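Local coordinates for cystathionine gamma-synthase (Xanthomonas oryzae pv. oryzae KACC 10331, PDB 6LD9), which probably catalyses pyridoxal phosphate-dependent formation of cystathionine, a step of methionine biosynthesis, and is bound here to a cystathionine adduct of its cofactor, at residues 149-154 / 180-185; 89-94 / 202-207. The protein carries 2 engineered substitutions. One frame throughout, in Å; residues are numbered along the deposited sequence.

Contact 1: residues 149-154 / 180-185; sequences PKLVLI and LTVVDN. With E9U ((2~{S})-4-[(2~{R})-2-azanyl-3-oxidanyl-3-oxidanylidene-propyl]sulfanyl-2-[(~{E})-[2-methyl-3-oxidanyl-5-(phosphonooxymethyl)pyridin-4-yl]methylideneamino]butanoic acid), chain G.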
loop_
_atom_site.group_PDB
_atom_site.type_symbol
_atom_site.label_atom_id
_atom_site.label_comp_id
_atom_site.label_asym_id
_atom_site.label_seq_id
_atom_site.Cartn_x
_atom_site.Cartn_y
_atom_site.Cartn_z
ATOM N N PRO C 149 -25.656 -19.734 31.664
ATOM C CA PRO C 149 -25.252 -18.733 30.680
ATOM C C PRO C 149 -25.199 -19.301 29.267
ATOM O O PRO C 149 -24.995 -20.477 29.098
ATOM C CB PRO C 149 -23.844 -18.385 31.102
ATOM C CG PRO C 149 -23.351 -19.706 31.644
ATOM C CD PRO C 149 -24.519 -20.209 32.452
ATOM N N LYS C 150 -25.410 -18.446 28.283
ATOM C CA LYS C 150 -25.342 -18.849 26.863
ATOM C C LYS C 150 -23.873 -18.989 26.473
ATOM O O LYS C 150 -23.568 -19.843 25.617
ATOM C CB LYS C 150 -26.013 -17.810 25.984
ATOM C CG LYS C 150 -26.135 -18.217 24.534
ATOM C CD LYS C 150 -27.213 -19.198 24.314
ATOM C CE LYS C 150 -27.926 -19.010 22.986
ATOM N NZ LYS C 150 -27.217 -19.818 21.971
ATOM N N LEU C 151 -23.003 -18.178 27.079
ATOM C CA LEU C 151 -21.631 -17.966 26.598
ATOM C C LEU C 151 -20.731 -17.625 27.771
ATOM O O LEU C 151 -21.099 -16.761 28.578
ATOM C CB LEU C 151 -21.615 -16.847 25.535
ATOM C CG LEU C 151 -20.236 -16.607 24.898
ATOM C CD1 LEU C 151 -19.786 -17.844 24.161
ATOM C CD2 LEU C 151 -20.241 -15.457 23.944
ATOM N N VAL C 152 -19.586 -18.296 27.834
ATOM C CA VAL C 152 -18.447 -17.955 28.711
ATOM C C VAL C 152 -17.270 -17.537 27.823
ATOM O O VAL C 152 -16.879 -18.326 26.862
ATOM C CB VAL C 152 -18.051 -19.177 29.568
ATOM C CG1 VAL C 152 -16.976 -18.844 30.579
ATOM C CG2 VAL C 152 -19.260 -19.736 30.288
ATOM N N LEU C 153 -16.658 -16.434 28.221
ATOM C CA LEU C 153 -15.404 -15.925 27.678
ATOM C C LEU C 153 -14.275 -16.101 28.690
ATOM O O LEU C 153 -14.389 -15.666 29.840
ATOM C CB LEU C 153 -15.574 -14.446 27.337
ATOM C CG LEU C 153 -14.379 -13.798 26.615
ATOM C CD1 LEU C 153 -14.853 -13.005 25.411
ATOM C CD2 LEU C 153 -13.664 -12.845 27.515
ATOM N N ILE C 154 -13.172 -16.623 28.173
ATOM C CA ILE C 154 -11.880 -16.818 28.863
ATOM C C ILE C 154 -10.806 -15.974 28.168
ATOM O O ILE C 154 -10.679 -16.060 26.949
ATOM C CB ILE C 154 -11.555 -18.322 28.770
ATOM C CG1 ILE C 154 -12.616 -19.180 29.442
ATOM C CG2 ILE C 154 -10.175 -18.607 29.309
ATOM C CD1 ILE C 154 -12.525 -20.621 29.084
ATOM N N LEU C 180 -21.810 -22.227 25.400
ATOM C CA LEU C 180 -20.684 -22.034 24.457
ATOM C C LEU C 180 -19.523 -21.361 25.201
ATOM O O LEU C 180 -19.741 -20.641 26.200
ATOM C CB LEU C 180 -21.137 -21.201 23.249
ATOM C CG LEU C 180 -22.306 -21.809 22.474
ATOM C CD1 LEU C 180 -22.994 -20.740 21.617
ATOM C CD2 LEU C 180 -21.874 -23.002 21.631
ATOM N N THR C 181 -18.340 -21.602 24.679
ATOM C CA THR C 181 -17.058 -21.075 25.162
ATOM C C THR C 181 -16.380 -20.324 24.036
ATOM O O THR C 181 -16.251 -20.901 22.908
ATOM C CB THR C 181 -16.128 -22.198 25.621
ATOM O OG1 THR C 181 -16.616 -23.455 25.113
ATOM C CG2 THR C 181 -16.107 -22.237 27.124
ATOM N N VAL C 182 -15.854 -19.160 24.384
ATOM C CA VAL C 182 -14.964 -18.412 23.482
ATOM C C VAL C 182 -13.707 -18.039 24.247
ATOM O O VAL C 182 -13.819 -17.633 25.445
ATOM C CB VAL C 182 -15.684 -17.178 22.915
ATOM C CG1 VAL C 182 -16.177 -16.191 23.982
ATOM C CG2 VAL C 182 -14.770 -16.491 21.910
ATOM N N VAL C 183 -12.543 -18.211 23.614
ATOM C CA VAL C 183 -11.243 -17.881 24.280
ATOM C C VAL C 183 -10.536 -16.771 23.522
ATOM O O VAL C 183 -10.341 -16.939 22.339
ATOM C CB VAL C 183 -10.327 -19.111 24.384
ATOM C CG1 VAL C 183 -9.041 -18.777 25.137
ATOM C CG2 VAL C 183 -11.078 -20.230 25.064
ATOM N N ASP C 184 -10.184 -15.699 24.220
ATOM C CA ASP C 184 -9.343 -14.610 23.692
ATOM C C ASP C 184 -7.898 -15.073 23.820
ATOM O O ASP C 184 -7.399 -15.109 24.904
ATOM C CB ASP C 184 -9.607 -13.265 24.380
ATOM C CG ASP C 184 -8.851 -12.094 23.731
ATOM O OD1 ASP C 184 -7.840 -12.352 23.019
ATOM O OD2 ASP C 184 -9.235 -10.913 23.991
ATOM N N ASN C 185 -7.267 -15.383 22.718
ATOM C CA ASN C 185 -5.946 -16.065 22.685
ATOM C C ASN C 185 -4.898 -15.088 22.156
ATOM O O ASN C 185 -3.887 -15.527 21.608
ATOM C CB ASN C 185 -6.061 -17.348 21.844
ATOM C CG ASN C 185 -4.833 -18.234 21.869
ATOM O OD1 ASN C 185 -4.498 -18.896 20.867
ATOM N ND2 ASN C 185 -4.207 -18.264 23.021
HETATM N N1 E9U G . -8.100 -8.656 23.403
HETATM C C2 E9U G . -6.972 -8.420 24.165
HETATM C C3 E9U G . -6.218 -7.172 24.071
HETATM N N E9U G . -4.970 -4.624 23.843
HETATM C CA E9U G . -4.159 -3.388 23.725
HETATM C C E9U G . -3.222 -3.388 24.899
HETATM O O E9U G . -3.565 -4.044 25.941
HETATM C CB E9U G . -5.113 -2.193 23.665
HETATM C CG E9U G . -4.508 -0.891 23.991
HETATM S SD E9U G . -5.615 0.211 24.820
HETATM C CE E9U G . -6.693 1.061 23.684
HETATM C CZ E9U G . -7.315 2.489 23.682
HETATM C CH E9U G . -8.783 2.373 23.899
HETATM N NH E9U G . -6.695 3.652 24.337
HETATM C C2A E9U G . -6.459 -9.488 25.106
HETATM C C4 E9U G . -6.704 -6.159 23.159
HETATM C C4A E9U G . -5.980 -4.880 23.070
HETATM C C5 E9U G . -7.900 -6.524 22.373
HETATM C C5A E9U G . -8.503 -5.615 21.374
HETATM C C6 E9U G . -8.531 -7.776 22.544
HETATM O O1P E9U G . -6.996 -3.236 19.870
HETATM O O2P E9U G . -7.090 -4.907 17.965
HETATM O O3 E9U G . -5.162 -6.929 24.832
HETATM O O3P E9U G . -9.198 -3.974 18.843
HETATM O O4P E9U G . -7.831 -5.703 20.109
HETATM O OT E9U G . -2.157 -2.688 24.843
HETATM O OX1 E9U G . -9.438 3.219 24.464
HETATM O OX2 E9U G . -9.375 1.409 23.440
HETATM P P E9U G . -7.771 -4.337 19.164
#
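V182 packs against both leucines of the neighbouring strand, its CG1 lying 3.7 Å from CD1 of L153 and 4.0 Å from CD1 of L151. That methyl sits between the backbone N and the carbonyl carbon (chi1 59°), a rotation that turns it toward the leucines, whose side chains pass it obliquely. Beneath this packing the main chains form a parallel ladder in which the even-numbered residues of both strands do the bonding, each strand giving and taking in turn: L180 N bonds to K150 O, V152 N to L180 O, V182 N to V152 O, I154 N to V182 O and D184 N to I154 O. The first is the most bent; V182 N reaches V152 O at 2.8 Å and nearly straight, at 165°. Strands 151-155 and 180-184 with helix 167-176 make a beta-alpha-beta unit of the large cofactor-binding sheet. V152, I154 and T181 turn to the helix, touching A174, L167, V170 and I171, and their branched carbons suit extended backbone; L151, L153, L180 and V182 occupy the other face. D184, at the strand end, changes the chemistry. Its CB lies 3.9 Å from I154 O, and CG, anti to the backbone N (chi1 -174°), carries the carboxylate on toward the ligand. OD1 is hydrogen-bonded to T186 OG1, which helps fix the carboxylate's rotation, while OD2 comes to 2.6 Å from N1 of the E9U pyridine ring and 3.3 Å from its methyl C2A. An aspartate facing the pyridine nitrogen is a hallmark of fold-type I pyridoxal phosphate enzymes, where it probably stabilises positive charge on the ring.

Contact 2: residues 89-94 / 202-207; sequences GAINLV and LVLHST. With E9U ((2~{S})-4-[(2~{R})-2-azanyl-3-oxidanyl-3-oxidanylidene-propyl]sulfanyl-2-[(~{E})-[2-methyl-3-oxidanyl-5-(phosphonooxymethyl)pyridin-4-yl]methylideneamino]butanoic acid), chain G.
L202 and V94 meet end on, CD1 of the leucine 4.0 Å from CG1 of the valine, at the far end of the interface from the ligand. Here helix 87-98 lies on one face of the seven-stranded sheet of the large domain, over strand 202-206. Two residues on, L204 points the same way, so alternate strand residues face the helix, which runs roughly antiparallel to the strand at 153°. The chi1 of L204, 67°, swings CG in over its own main chain, flanked by N and C, and its fork meets two helix residues. CD2 is 3.7 Å from I91 CG1, the isoleucine crossing it at about a right angle, and 4.1 Å from V94 CG2. A90 faces the strand with only a methyl, small enough to let the backbone come near, and its CB lies 4.4 Å from H205 O. The imidazole of H205 leaves on the other side of the sheet, where NE2 is hydrogen-bonded to E76. S206 closes the strand: its hydroxyl donates a 2.7 Å hydrogen bond from OG to phosphate oxygen O2P of E9U. The helix-strand interface is thus apolar and held by fit alone, whereas the S206 bond belongs to the strand's end at the cofactor.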
loop_
_atom_site.group_PDB
_atom_site.type_symbol
_atom_site.label_atom_id
_atom_site.label_comp_id
_atom_site.label_asym_id
_atom_site.label_seq_id
_atom_site.Cartn_x
_atom_site.Cartn_y
_atom_site.Cartn_z
ATOM N N GLY C 89 -13.595 -5.542 17.365
ATOM C CA GLY C 89 -14.637 -5.901 16.402
ATOM C C GLY C 89 -14.876 -7.391 16.356
ATOM O O GLY C 89 -15.982 -7.771 16.065
ATOM N N ALA C 90 -13.852 -8.219 16.563
ATOM C CA ALA C 90 -14.033 -9.683 16.680
ATOM C C ALA C 90 -14.913 -10.047 17.889
ATOM O O ALA C 90 -15.783 -10.954 17.830
ATOM C CB ALA C 90 -12.671 -10.261 16.774
ATOM N N ILE C 91 -14.696 -9.368 18.990
ATOM C CA ILE C 91 -15.485 -9.627 20.211
ATOM C C ILE C 91 -16.911 -9.194 19.918
ATOM O O ILE C 91 -17.840 -9.960 20.175
ATOM C CB ILE C 91 -14.846 -8.902 21.389
ATOM C CG1 ILE C 91 -13.547 -9.589 21.721
ATOM C CG2 ILE C 91 -15.722 -8.813 22.617
ATOM C CD1 ILE C 91 -12.781 -8.778 22.691
ATOM N N ASN C 92 -17.065 -8.039 19.301
ATOM C CA ASN C 92 -18.384 -7.546 18.906
ATOM C C ASN C 92 -19.046 -8.575 17.993
ATOM O O ASN C 92 -20.271 -8.908 18.157
ATOM C CB ASN C 92 -18.246 -6.217 18.189
ATOM C CG ASN C 92 -19.605 -5.578 18.050
ATOM O OD1 ASN C 92 -20.457 -5.731 18.933
ATOM N ND2 ASN C 92 -19.802 -4.888 16.963
ATOM N N LEU C 93 -18.307 -9.083 17.032
ATOM C CA LEU C 93 -18.950 -10.059 16.139
ATOM C C LEU C 93 -19.516 -11.241 16.971
ATOM O O LEU C 93 -20.621 -11.713 16.693
ATOM C CB LEU C 93 -17.905 -10.518 15.123
ATOM C CG LEU C 93 -18.347 -11.620 14.200
ATOM C CD1 LEU C 93 -19.571 -11.147 13.468
ATOM C CD2 LEU C 93 -17.237 -12.024 13.230
ATOM N N VAL C 94 -18.750 -11.785 17.900
ATOM C CA VAL C 94 -19.164 -12.977 18.678
ATOM C C VAL C 94 -20.416 -12.623 19.497
ATOM O O VAL C 94 -21.412 -13.343 19.373
ATOM C CB VAL C 94 -18.018 -13.473 19.566
ATOM C CG1 VAL C 94 -18.474 -14.569 20.526
ATOM C CG2 VAL C 94 -16.911 -13.981 18.693
ATOM N N LEU C 202 -14.991 -21.444 20.020
ATOM C CA LEU C 202 -14.523 -20.214 19.365
ATOM C C LEU C 202 -13.210 -19.750 19.981
ATOM O O LEU C 202 -13.115 -19.706 21.257
ATOM C CB LEU C 202 -15.541 -19.095 19.563
ATOM C CG LEU C 202 -16.875 -19.270 18.849
ATOM C CD1 LEU C 202 -17.908 -18.353 19.479
ATOM C CD2 LEU C 202 -16.703 -18.948 17.393
ATOM N N VAL C 203 -12.280 -19.372 19.108
ATOM C CA VAL C 203 -11.084 -18.645 19.573
ATOM C C VAL C 203 -11.019 -17.306 18.836
ATOM O O VAL C 203 -11.383 -17.254 17.657
ATOM C CB VAL C 203 -9.835 -19.513 19.405
ATOM C CG1 VAL C 203 -9.545 -19.813 17.968
ATOM C CG2 VAL C 203 -8.633 -18.830 19.999
ATOM N N LEU C 204 -10.643 -16.248 19.522
ATOM C CA LEU C 204 -10.499 -14.951 18.860
ATOM C C LEU C 204 -9.170 -14.292 19.174
ATOM O O LEU C 204 -8.483 -14.700 20.102
ATOM C CB LEU C 204 -11.712 -14.074 19.171
ATOM C CG LEU C 204 -11.943 -13.579 20.572
ATOM C CD1 LEU C 204 -11.009 -12.425 20.873
ATOM C CD2 LEU C 204 -13.415 -13.153 20.701
ATOM N N HIS C 205 -8.795 -13.356 18.328
ATOM C CA HIS C 205 -7.480 -12.691 18.403
ATOM C C HIS C 205 -7.631 -11.213 18.063
ATOM O O HIS C 205 -8.354 -10.879 17.097
ATOM C CB HIS C 205 -6.557 -13.294 17.339
ATOM C CG HIS C 205 -6.094 -14.665 17.626
ATOM N ND1 HIS C 205 -5.066 -14.911 18.542
ATOM C CD2 HIS C 205 -6.458 -15.857 17.074
ATOM C CE1 HIS C 205 -4.830 -16.219 18.563
ATOM N NE2 HIS C 205 -5.733 -16.833 17.695
ATOM N N SER C 206 -6.885 -10.360 18.723
ATOM C CA SER C 206 -6.434 -9.091 18.097
ATOM C C SER C 206 -5.242 -9.456 17.236
ATOM O O SER C 206 -4.253 -9.828 17.838
ATOM C CB SER C 206 -6.074 -8.070 19.120
ATOM O OG SER C 206 -5.415 -6.968 18.544
ATOM N N THR C 207 -5.362 -9.493 15.924
ATOM C CA THR C 207 -4.209 -9.726 15.025
ATOM C C THR C 207 -3.230 -8.545 15.082
ATOM O O THR C 207 -2.129 -8.656 14.526
ATOM C CB THR C 207 -4.658 -9.936 13.591
ATOM O OG1 THR C 207 -5.379 -8.762 13.210
ATOM C CG2 THR C 207 -5.466 -11.206 13.481
HETATM N N1 E9U G . -8.100 -8.656 23.403
HETATM C C2 E9U G . -6.972 -8.420 24.165
HETATM C C3 E9U G . -6.218 -7.172 24.071
HETATM N N E9U G . -4.970 -4.624 23.843
HETATM C CA E9U G . -4.159 -3.388 23.725
HETATM C C E9U G . -3.222 -3.388 24.899
HETATM O O E9U G . -3.565 -4.044 25.941
HETATM C CB E9U G . -5.113 -2.193 23.665
HETATM C CG E9U G . -4.508 -0.891 23.991
HETATM S SD E9U G . -5.615 0.211 24.820
HETATM C CE E9U G . -6.693 1.061 23.684
HETATM C CZ E9U G . -7.315 2.489 23.682
HETATM C CH E9U G . -8.783 2.373 23.899
HETATM N NH E9U G . -6.695 3.652 24.337
HETATM C C2A E9U G . -6.459 -9.488 25.106
HETATM C C4 E9U G . -6.704 -6.159 23.159
HETATM C C4A E9U G . -5.980 -4.880 23.070
HETATM C C5 E9U G . -7.900 -6.524 22.373
HETATM C C5A E9U G . -8.503 -5.615 21.374
HETATM C C6 E9U G . -8.531 -7.776 22.544
HETATM O O1P E9U G . -6.996 -3.236 19.870
HETATM O O2P E9U G . -7.090 -4.907 17.965
HETATM O O3 E9U G . -5.162 -6.929 24.832
HETATM O O3P E9U G . -9.198 -3.974 18.843
HETATM O O4P E9U G . -7.831 -5.703 20.109
HETATM O OT E9U G . -2.157 -2.688 24.843
HETATM O OX1 E9U G . -9.438 3.219 24.464
HETATM O OX2 E9U G . -9.375 1.409 23.440
HETATM P P E9U G . -7.771 -4.337 19.164
#

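Contacts 1 and 2 are joined edge to edge in one sheet, because strands 180-184 and 202-206 are neighbours: V183 N lies 2.8 Å from L202 O and V183 O 2.9 Å from L204 N, both probable hydrogen bonds. Their centres are about 11 Å apart, and in sequence contact 1 is nested within the loop closed by contact 2. Both adjacent strands end at E9U and approach different parts of it, residues 180-185 its pyridine nitrogen and residues 202-207 its phosphate. The side chain of K209, the predicted cofactor lysine but unattached here, is about 8 Å from that of D184. Y57 and R59 of the second subunit also hydrogen-bond to the ligand.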